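Long-range contacts in sucrose 6(F)-phosphate phosphorylase (Thermoanaerobacterium thermosaccharolyticum DSM 571, PDB 6S9V), which is a phosphorylase of the alpha-amylase family, built round a closed barrel of eight parallel strands of the TIM-barrel type: residues Asp28-Asn33 / His418-Lys423; Pro152-Lys157 / Lys173-Glu178; Leu249-His254 / Arg266-Tyr271. All blocks are in the same frame, centred on the assembly; numbering follows the deposited sequence.

Contact 1 (Asp28-Asn33 / His418-Lys423). With SO4 (sulfate ion), chain H.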
loop_
_atom_site.group_PDB
_atom_site.type_symbol
_atom_site.label_atom_id
_atom_site.label_comp_id
_atom_site.label_asym_id
_atom_site.label_seq_id
_atom_site.Cartn_x
_atom_site.Cartn_y
_atom_site.Cartn_z
ATOM N N ASP A 28 -3.998 14.188 -6.570
ATOM C CA ASP A 28 -3.998 15.630 -6.401
ATOM C C ASP A 28 -2.869 16.144 -5.519
ATOM O O ASP A 28 -2.768 17.361 -5.323
ATOM C CB ASP A 28 -5.346 16.089 -5.822
ATOM C CG ASP A 28 -5.713 15.364 -4.530
ATOM O OD1 ASP A 28 -5.306 14.197 -4.347
ATOM O OD2 ASP A 28 -6.411 15.967 -3.688
ATOM N N SER A 29 -2.007 15.270 -5.000
ATOM C CA SER A 29 -1.026 15.685 -4.006
ATOM C C SER A 29 0.272 16.220 -4.600
ATOM O O SER A 29 1.112 16.726 -3.844
ATOM C CB SER A 29 -0.710 14.525 -3.057
ATOM O OG SER A 29 -0.188 13.401 -3.759
ATOM N N LEU A 30 0.458 16.147 -5.916
ATOM C CA LEU A 30 1.599 16.767 -6.589
ATOM C C LEU A 30 1.062 17.787 -7.604
ATOM O O LEU A 30 1.018 17.542 -8.813
ATOM C CB LEU A 30 2.495 15.682 -7.251
ATOM C CG LEU A 30 3.265 14.814 -6.245
ATOM C CD1 LEU A 30 3.947 13.633 -6.920
ATOM C CD2 LEU A 30 4.283 15.647 -5.471
ATOM N N GLY A 31 0.661 18.954 -7.096
ATOM C CA GLY A 31 0.230 20.050 -7.938
ATOM C C GLY A 31 -1.266 20.239 -8.065
ATOM O O GLY A 31 -1.696 21.293 -8.548
ATOM N N GLY A 32 -2.072 19.259 -7.663
ATOM C CA GLY A 32 -3.511 19.421 -7.571
ATOM C C GLY A 32 -4.328 18.498 -8.453
ATOM O O GLY A 32 -5.513 18.281 -8.163
ATOM N N ASN A 33 -3.755 17.946 -9.520
ATOM C CA ASN A 33 -4.532 17.089 -10.407
ATOM C C ASN A 33 -3.579 16.252 -11.258
ATOM O O ASN A 33 -2.354 16.372 -11.162
ATOM C CB ASN A 33 -5.484 17.930 -11.274
ATOM C CG ASN A 33 -4.766 19.017 -12.052
ATOM O OD1 ASN A 33 -3.859 18.742 -12.831
ATOM N ND2 ASN A 33 -5.178 20.260 -11.850
ATOM N N HIS A 418 0.252 15.329 3.139
ATOM C CA HIS A 418 0.329 16.717 2.697
ATOM C C HIS A 418 0.103 16.832 1.194
ATOM O O HIS A 418 0.561 15.993 0.418
ATOM C CB HIS A 418 1.708 17.284 3.064
ATOM C CG HIS A 418 1.923 18.701 2.633
ATOM N ND1 HIS A 418 1.235 19.761 3.190
ATOM C CD2 HIS A 418 2.751 19.237 1.705
ATOM C CE1 HIS A 418 1.631 20.886 2.619
ATOM N NE2 HIS A 418 2.558 20.596 1.723
ATOM N N ASN A 419 -0.614 17.874 0.784
ATOM C CA ASN A 419 -0.780 18.203 -0.629
ATOM C C ASN A 419 0.221 19.290 -1.015
ATOM O O ASN A 419 0.208 20.379 -0.436
ATOM C CB ASN A 419 -2.210 18.663 -0.919
ATOM C CG ASN A 419 -3.208 17.508 -0.922
ATOM O OD1 ASN A 419 -2.853 16.360 -1.195
ATOM N ND2 ASN A 419 -4.460 17.813 -0.606
ATOM N N TYR A 420 1.080 18.991 -1.991
ATOM C CA TYR A 420 2.099 19.920 -2.463
ATOM C C TYR A 420 1.596 20.724 -3.654
ATOM O O TYR A 420 1.112 20.152 -4.630
ATOM C CB TYR A 420 3.366 19.179 -2.892
ATOM C CG TYR A 420 4.158 18.558 -1.776
ATOM C CD1 TYR A 420 3.861 17.282 -1.312
ATOM C CD2 TYR A 420 5.211 19.248 -1.178
ATOM C CE1 TYR A 420 4.586 16.708 -0.292
ATOM C CE2 TYR A 420 5.943 18.678 -0.152
ATOM C CZ TYR A 420 5.624 17.411 0.290
ATOM O OH TYR A 420 6.350 16.841 1.311
ATOM N N GLY A 421 1.765 22.038 -3.596
ATOM C CA GLY A 421 1.612 22.851 -4.783
ATOM C C GLY A 421 2.855 22.805 -5.662
ATOM O O GLY A 421 3.927 22.372 -5.248
ATOM N N LEU A 422 2.705 23.286 -6.899
ATOM C CA LEU A 422 3.828 23.272 -7.832
ATOM C C LEU A 422 5.021 24.052 -7.290
ATOM O O LEU A 422 6.167 23.608 -7.402
ATOM C CB LEU A 422 3.405 23.842 -9.185
ATOM C CG LEU A 422 2.474 23.004 -10.056
ATOM C CD1 LEU A 422 2.163 23.768 -11.339
ATOM C CD2 LEU A 422 3.112 21.656 -10.363
ATOM N N LYS A 423 4.776 25.225 -6.709
ATOM C CA LYS A 423 5.884 26.031 -6.206
ATOM C C LYS A 423 6.595 25.320 -5.064
ATOM O O LYS A 423 7.825 25.389 -4.952
ATOM C CB LYS A 423 5.391 27.411 -5.773
ATOM C CG LYS A 423 4.661 28.153 -6.886
ATOM C CD LYS A 423 5.592 28.642 -7.986
ATOM C CE LYS A 423 6.500 29.781 -7.565
ATOM N NZ LYS A 423 7.469 30.061 -8.659
HETATM S S SO4 H . -2.678 20.121 3.414
HETATM O O1 SO4 H . -3.989 19.690 3.893
HETATM O O2 SO4 H . -1.795 20.364 4.550
HETATM O O3 SO4 H . -2.828 21.351 2.642
HETATM O O4 SO4 H . -2.101 19.089 2.561
HETATM O O HOH W 1 -7.137 16.145 -0.979
HETATM O O HOH W 2 -1.737 19.489 -4.182
#
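A single backbone bridge joins the loop after barrel strand 22-25 to the approach of helix 422-428, with Leu30 paired to Tyr420. Two hydrogen bonds make it: Tyr420 N donates its N-H to Ser29 O (2.9 Å), coming in from above the carbonyl plane, and Gly31 N reaches Tyr420 O (2.8 Å) almost straight along the C=O direction. A water bound to Asp28 O also donates to Tyr420 O, which is thus gripped twice. Glycine suits position 31, whose positive phi (101°) leaves no room for a CB beside the preceding carbonyl oxygen, and Leu422 CD2 already lies 4.1 Å from Gly31 CA.

Beside the bridge, Asn419 makes the polar contacts. Its amide plane stands 59° from the Asp28 carboxylate, and its ND2 is linked to Asp28 OD2 through a second water. Asn419 CG lies anti to its carbonyl carbon (chi1 -74°), which brings OD1 to 3.4 Å from Ser29 CB. Arg64 bonds Asn419 OD1 and forms a salt bridge with Asp28 OD1, which probably helps to place both groups. Next door, the His418 ring sets its CD2 over the centre of the Tyr420 ring, 3.5 Å above the plane, and is steadied by Glu424 at NE2 and Asp402 at ND1. A sulfate, probably from the crystallisation liquor, accepts the Asn419 N-H through O4 (2.6 Å from Asn419 N).

Gly421 is the N-cap of helix 422-428, while Asn33 OD1 caps helix 34-44 at Thr36 N. Leu30 and Tyr420 share apolar neighbours: Tyr393 of helix 393-396, Leu397 and Ile425 of helix 422-428.

Contact 2 (Pro152-Lys157 / Lys173-Glu178). With SO4 (sulfate ion), chain I.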
loop_
_atom_site.group_PDB
_atom_site.type_symbol
_atom_site.label_atom_id
_atom_site.label_comp_id
_atom_site.label_asym_id
_atom_site.label_seq_id
_atom_site.Cartn_x
_atom_site.Cartn_y
_atom_site.Cartn_z
ATOM N N PRO A 152 -19.893 -3.512 12.680
ATOM C CA PRO A 152 -19.535 -3.776 11.281
ATOM C C PRO A 152 -20.714 -3.689 10.325
ATOM O O PRO A 152 -20.704 -4.331 9.272
ATOM C CB PRO A 152 -18.975 -5.204 11.337
ATOM C CG PRO A 152 -19.794 -5.854 12.430
ATOM C CD PRO A 152 -20.025 -4.762 13.459
ATOM N N TYR A 153 -21.721 -2.889 10.668
ATOM C CA TYR A 153 -22.882 -2.712 9.810
ATOM C C TYR A 153 -23.468 -1.328 10.050
ATOM O O TYR A 153 -23.139 -0.644 11.026
ATOM C CB TYR A 153 -23.941 -3.803 10.041
ATOM C CG TYR A 153 -24.345 -3.981 11.480
ATOM C CD1 TYR A 153 -25.279 -3.143 12.068
ATOM C CD2 TYR A 153 -23.801 -4.998 12.247
ATOM C CE1 TYR A 153 -25.649 -3.304 13.389
ATOM C CE2 TYR A 153 -24.165 -5.170 13.564
ATOM C CZ TYR A 153 -25.090 -4.322 14.129
ATOM O OH TYR A 153 -25.452 -4.491 15.445
ATOM N N SER A 154 -24.344 -0.927 9.132
ATOM C CA SER A 154 -24.994 0.372 9.161
ATOM C C SER A 154 -26.461 0.192 8.797
ATOM O O SER A 154 -26.825 -0.725 8.053
ATOM C CB SER A 154 -24.335 1.360 8.187
ATOM O OG SER A 154 -23.001 1.661 8.564
ATOM N N THR A 155 -27.292 1.104 9.301
ATOM C CA THR A 155 -28.736 1.059 9.114
ATOM C C THR A 155 -29.169 2.140 8.132
ATOM O O THR A 155 -28.744 3.295 8.237
ATOM C CB THR A 155 -29.456 1.242 10.452
ATOM O OG1 THR A 155 -29.014 0.232 11.366
ATOM C CG2 THR A 155 -30.971 1.137 10.277
ATOM N N PHE A 156 -30.008 1.759 7.176
ATOM C CA PHE A 156 -30.514 2.675 6.170
ATOM C C PHE A 156 -32.024 2.528 6.070
ATOM O O PHE A 156 -32.591 1.489 6.409
ATOM C CB PHE A 156 -29.876 2.420 4.803
ATOM C CG PHE A 156 -28.391 2.595 4.791
ATOM C CD1 PHE A 156 -27.826 3.828 4.514
ATOM C CD2 PHE A 156 -27.555 1.525 5.063
ATOM C CE1 PHE A 156 -26.457 3.982 4.498
ATOM C CE2 PHE A 156 -26.193 1.678 5.055
ATOM C CZ PHE A 156 -25.641 2.907 4.772
ATOM N N LYS A 157 -32.663 3.581 5.578
ATOM C CA LYS A 157 -34.108 3.615 5.392
ATOM C C LYS A 157 -34.415 3.303 3.936
ATOM O O LYS A 157 -33.890 3.963 3.034
ATOM C CB LYS A 157 -34.662 4.988 5.773
ATOM C CG LYS A 157 -36.170 5.140 5.633
ATOM C CD LYS A 157 -36.581 6.602 5.794
ATOM C CE LYS A 157 -38.091 6.777 5.761
ATOM N NZ LYS A 157 -38.497 8.193 5.998
ATOM N N LYS A 173 -15.960 6.033 8.987
ATOM C CA LYS A 173 -15.839 6.932 10.124
ATOM C C LYS A 173 -17.150 7.625 10.455
ATOM O O LYS A 173 -17.303 8.126 11.575
ATOM C CB LYS A 173 -14.755 7.970 9.837
ATOM C CG LYS A 173 -13.368 7.373 9.654
ATOM C CD LYS A 173 -12.329 8.456 9.404
ATOM C CE LYS A 173 -10.910 7.948 9.634
ATOM N NZ LYS A 173 -10.574 6.769 8.792
ATOM N N THR A 174 -18.090 7.667 9.515
ATOM C CA THR A 174 -19.428 8.171 9.776
ATOM C C THR A 174 -20.371 7.000 10.022
ATOM O O THR A 174 -20.099 5.862 9.637
ATOM C CB THR A 174 -19.958 9.015 8.609
ATOM O OG1 THR A 174 -20.144 8.194 7.445
ATOM C CG2 THR A 174 -18.987 10.133 8.275
ATOM N N ASP A 175 -21.491 7.300 10.673
ATOM C CA ASP A 175 -22.578 6.343 10.844
ATOM C C ASP A 175 -23.856 7.014 10.358
ATOM O O ASP A 175 -24.246 8.065 10.904
ATOM C CB ASP A 175 -22.713 5.896 12.302
ATOM C CG ASP A 175 -23.587 4.664 12.446
ATOM O OD1 ASP A 175 -23.389 3.699 11.673
ATOM O OD2 ASP A 175 -24.469 4.659 13.331
ATOM N N PRO A 176 -24.531 6.480 9.333
ATOM C CA PRO A 176 -24.159 5.291 8.558
ATOM C C PRO A 176 -22.878 5.510 7.768
ATOM O O PRO A 176 -22.523 6.651 7.482
ATOM C CB PRO A 176 -25.354 5.093 7.627
ATOM C CG PRO A 176 -25.951 6.446 7.497
ATOM C CD PRO A 176 -25.768 7.099 8.827
ATOM N N SER A 177 -22.205 4.414 7.417
ATOM C CA SER A 177 -20.959 4.501 6.676
ATOM C C SER A 177 -21.213 4.852 5.217
ATOM O O SER A 177 -22.264 4.545 4.651
ATOM C CB SER A 177 -20.202 3.178 6.745
ATOM O OG SER A 177 -19.075 3.218 5.892
ATOM N N GLU A 178 -20.218 5.504 4.613
ATOM C CA GLU A 178 -20.195 5.748 3.178
ATOM C C GLU A 178 -19.772 4.529 2.385
ATOM O O GLU A 178 -19.937 4.518 1.160
ATOM C CB GLU A 178 -19.234 6.890 2.852
ATOM C CG GLU A 178 -19.674 8.248 3.375
ATOM C CD GLU A 178 -20.884 8.807 2.657
ATOM O OE1 GLU A 178 -21.064 8.507 1.454
ATOM O OE2 GLU A 178 -21.637 9.584 3.292
HETATM S S SO4 I . -8.132 6.734 6.287
HETATM O O1 SO4 I . -9.255 5.885 6.665
HETATM O O2 SO4 I . -6.965 5.896 6.029
HETATM O O3 SO4 I . -7.845 7.671 7.370
HETATM O O4 SO4 I . -8.458 7.493 5.080
HETATM O O HOH W 3 -24.088 1.011 12.784
HETATM O O HOH W 4 -26.190 3.271 10.968
#
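Phe156 and Pro176 meet where the loop 173-178 runs along the edge of strand 153-157 that does not pair with strand 164-168, its partner in a beta hairpin. The hairpin belongs to the long excursion between the third and fourth barrel strands, the position of domain B in alpha-amylase relatives. Pro176 lays CB against the Phe156 ring at CE1 (3.5 Å), the two side chains crossing at a slant, and Ser177 O lies near the ring plane at the edge, beside CZ. A flat hydrocarbon ring suits this place, because it can receive the proline and also meet Phe109 edge-to-face. The peptide bond before Pro176 is cis, an arrangement proline tolerates well, and the turn is held further by Thr174 OG1, which bonds to Pro176 O (2.8 Å).

Ser154 points at the loop. With OG beside its own backbone N (chi1 -65°), it accepts the Ser177 N-H at 3.1 Å in a nearly straight bond of 167°; the same hydroxyl is bonded to Thr169 OG1. A small polar residue fits, since its CB must also pass Pro176 CB at 3.9 Å.

Asp175 reaches the strand by way of water. Its CG stands opposite the backbone N (chi1 -166°), which brings the carboxylate end nearer the strand, where a salt bridge from Arg149 to OD1 probably stabilises its negative charge. Two waters donate to that same oxygen: one also donates to Tyr153 O at 2.6 Å, and the other accepts the Thr155 N-H, its oxygen 2.9 Å from Thr155 N.

Contact 3 (Leu249-His254 / Arg266-Tyr271)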
loop_
_atom_site.group_PDB
_atom_site.type_symbol
_atom_site.label_atom_id
_atom_site.label_comp_id
_atom_site.label_asym_id
_atom_site.label_seq_id
_atom_site.Cartn_x
_atom_site.Cartn_y
_atom_site.Cartn_z
ATOM N N LEU A 249 -2.167 -8.824 -10.164
ATOM C CA LEU A 249 -2.788 -8.389 -8.917
ATOM C C LEU A 249 -1.735 -8.234 -7.827
ATOM O O LEU A 249 -0.838 -9.070 -7.688
ATOM C CB LEU A 249 -3.858 -9.379 -8.447
ATOM C CG LEU A 249 -5.053 -9.595 -9.384
ATOM C CD1 LEU A 249 -6.065 -10.545 -8.758
ATOM C CD2 LEU A 249 -5.722 -8.288 -9.763
ATOM N N LEU A 250 -1.853 -7.153 -7.055
ATOM C CA LEU A 250 -1.026 -6.895 -5.879
ATOM C C LEU A 250 -1.964 -6.872 -4.677
ATOM O O LEU A 250 -2.839 -6.004 -4.585
ATOM C CB LEU A 250 -0.272 -5.572 -6.028
ATOM C CG LEU A 250 0.528 -5.030 -4.849
ATOM C CD1 LEU A 250 1.486 -6.051 -4.270
ATOM C CD2 LEU A 250 1.273 -3.777 -5.310
ATOM N N LEU A 251 -1.827 -7.853 -3.792
ATOM C CA LEU A 251 -2.724 -7.991 -2.653
ATOM C C LEU A 251 -2.211 -7.184 -1.471
ATOM O O LEU A 251 -1.033 -7.269 -1.120
ATOM C CB LEU A 251 -2.881 -9.456 -2.247
ATOM C CG LEU A 251 -3.589 -10.377 -3.237
ATOM C CD1 LEU A 251 -2.987 -10.369 -4.621
ATOM C CD2 LEU A 251 -3.609 -11.799 -2.652
ATOM N N GLU A 252 -3.105 -6.413 -0.855
ATOM C CA GLU A 252 -2.797 -5.668 0.361
ATOM C C GLU A 252 -3.403 -6.402 1.547
ATOM O O GLU A 252 -4.623 -6.397 1.723
ATOM C CB GLU A 252 -3.339 -4.246 0.297
ATOM C CG GLU A 252 -3.158 -3.477 1.610
ATOM C CD GLU A 252 -4.467 -3.226 2.353
ATOM O OE1 GLU A 252 -5.477 -2.893 1.709
ATOM O OE2 GLU A 252 -4.489 -3.387 3.593
ATOM N N VAL A 253 -2.551 -7.018 2.363
ATOM C CA VAL A 253 -2.988 -7.797 3.515
ATOM C C VAL A 253 -2.079 -7.422 4.679
ATOM O O VAL A 253 -0.873 -7.687 4.637
ATOM C CB VAL A 253 -2.932 -9.312 3.255
ATOM C CG1 VAL A 253 -3.327 -10.119 4.500
ATOM C CG2 VAL A 253 -3.834 -9.679 2.086
ATOM N N HIS A 254 -2.652 -6.797 5.703
ATOM C CA HIS A 254 -1.970 -6.586 6.975
ATOM C C HIS A 254 -2.327 -7.767 7.870
ATOM O O HIS A 254 -3.458 -7.870 8.352
ATOM C CB HIS A 254 -2.388 -5.261 7.599
ATOM C CG HIS A 254 -1.880 -4.068 6.855
ATOM N ND1 HIS A 254 -0.543 -3.745 6.798
ATOM C CD2 HIS A 254 -2.525 -3.143 6.106
ATOM C CE1 HIS A 254 -0.389 -2.650 6.075
ATOM N NE2 HIS A 254 -1.577 -2.262 5.647
ATOM N N ARG A 266 2.001 -19.273 -2.762
ATOM C CA ARG A 266 0.974 -19.685 -3.706
ATOM C C ARG A 266 0.950 -18.844 -4.972
ATOM O O ARG A 266 0.071 -19.056 -5.817
ATOM C CB ARG A 266 -0.392 -19.658 -3.018
ATOM C CG ARG A 266 -0.523 -20.766 -1.985
ATOM C CD ARG A 266 -1.900 -20.840 -1.370
ATOM N NE ARG A 266 -2.033 -22.043 -0.550
ATOM C CZ ARG A 266 -3.190 -22.519 -0.099
ATOM N NH1 ARG A 266 -4.324 -21.898 -0.389
ATOM N NH2 ARG A 266 -3.213 -23.629 0.626
ATOM N N GLY A 267 1.919 -17.948 -5.154
ATOM C CA GLY A 267 2.057 -17.220 -6.401
ATOM C C GLY A 267 1.378 -15.874 -6.475
ATOM O O GLY A 267 1.163 -15.373 -7.587
ATOM N N PHE A 268 1.015 -15.279 -5.339
ATOM C CA PHE A 268 0.415 -13.953 -5.297
ATOM C C PHE A 268 1.453 -12.898 -4.929
ATOM O O PHE A 268 2.283 -13.111 -4.038
ATOM C CB PHE A 268 -0.744 -13.900 -4.291
ATOM C CG PHE A 268 -1.913 -14.768 -4.670
ATOM C CD1 PHE A 268 -2.882 -14.309 -5.549
ATOM C CD2 PHE A 268 -2.043 -16.037 -4.142
ATOM C CE1 PHE A 268 -3.954 -15.110 -5.899
ATOM C CE2 PHE A 268 -3.114 -16.841 -4.489
ATOM C CZ PHE A 268 -4.067 -16.373 -5.371
ATOM N N LEU A 269 1.400 -11.761 -5.616
ATOM C CA LEU A 269 2.215 -10.611 -5.238
ATOM C C LEU A 269 1.683 -9.968 -3.961
ATOM O O LEU A 269 0.474 -9.807 -3.786
ATOM C CB LEU A 269 2.238 -9.574 -6.363
ATOM C CG LEU A 269 2.899 -10.014 -7.674
ATOM C CD1 LEU A 269 2.561 -9.073 -8.815
ATOM C CD2 LEU A 269 4.406 -10.064 -7.473
ATOM N N ILE A 270 2.604 -9.598 -3.073
ATOM C CA ILE A 270 2.269 -8.989 -1.792
ATOM C C ILE A 270 3.124 -7.749 -1.569
ATOM O O ILE A 270 4.124 -7.511 -2.248
ATOM C CB ILE A 270 2.456 -9.961 -0.606
ATOM C CG1 ILE A 270 3.924 -10.391 -0.497
ATOM C CG2 ILE A 270 1.538 -11.173 -0.757
ATOM C CD1 ILE A 270 4.259 -11.131 0.786
ATOM N N TYR A 271 2.725 -6.977 -0.559
ATOM C CA TYR A 271 3.521 -5.867 -0.069
ATOM C C TYR A 271 4.437 -6.337 1.053
ATOM O O TYR A 271 4.041 -7.139 1.902
ATOM C CB TYR A 271 2.639 -4.750 0.476
ATOM C CG TYR A 271 1.975 -3.892 -0.562
ATOM C CD1 TYR A 271 2.697 -2.923 -1.248
ATOM C CD2 TYR A 271 0.622 -4.024 -0.833
ATOM C CE1 TYR A 271 2.089 -2.117 -2.190
ATOM C CE2 TYR A 271 0.005 -3.229 -1.775
ATOM C CZ TYR A 271 0.743 -2.273 -2.447
ATOM O OH TYR A 271 0.139 -1.478 -3.387
HETATM O O HOH W 5 -0.539 -11.787 -7.741
HETATM O O HOH W 6 0.228 -7.654 1.301
#
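Leu250 lies across one face of the Tyr271 ring in a CH-pi contact, its CG 4.0 Å from the ring centroid and 28° off the normal. With CG anti to the backbone N (chi1 173°), Leu250 CD2 reaches the phenol end at 3.3 Å from Tyr271 CZ, while CD1 settles against the Ile270 carbonyl group. A branched aliphatic side chain can thus cover ring and backbone together. Glu252 CA lies at the edge of the same ring, close to its plane. Leu251 points to the other side of the sheet, and Leu251 CD2 meets the Phe268 ring obliquely, 3.9 Å from Phe268 CD1.

One direct backbone bond joins the segments: Leu251 N donates to Leu269 O (3.0 Å), nearly straight. The axes of the short strands make 40°, 269-271 being only weakly bonded as a strand, and water bridges the backbones on each side of that bond. At one end a water donates to Leu249 O and accepts from Leu269 N (2.9 Å). At the other, a water links Leu251 O, Val253 N and Tyr271 N.

Further out, Phe268 is held by a cation-pi contact from Lys239, which also bonds Gly267 O. Gly267, with positive phi, is the C-prime residue of a Schellman motif ending helix 257-265. Glu252 OE1 accepts the Ala212 N-H, and its side chain is about 4 Å from a bound BTB, probably from the crystallisation liquor, which may mark a pocket at this barrel mouth.

The contact closes a beta-alpha-beta unit, strand 248-251, helix 257-265 and strand 269-271; strands 207-210 and 302-304 flank the pair, and helix 230-244 packs on Leu251 and Phe268.

The three contacts lie well apart, with centres 32 Å apart for contacts 1 and 2 and 29 Å for each of the other pairs; none touches another. Contact 3 is in the barrel wall, joining its fifth and sixth strands. Contact 2 lies in the excursion between the third and fourth, and contact 1 joins the loop after the first strand to a helix that follows the last. Along the chain, contact 2 closes before contact 3 opens, and both are nested within the long loop closed by contact 1. Contact 3 thus joins neighbouring strands of the barrel, while contact 1 ties its beginning to the chain beyond its eighth strand.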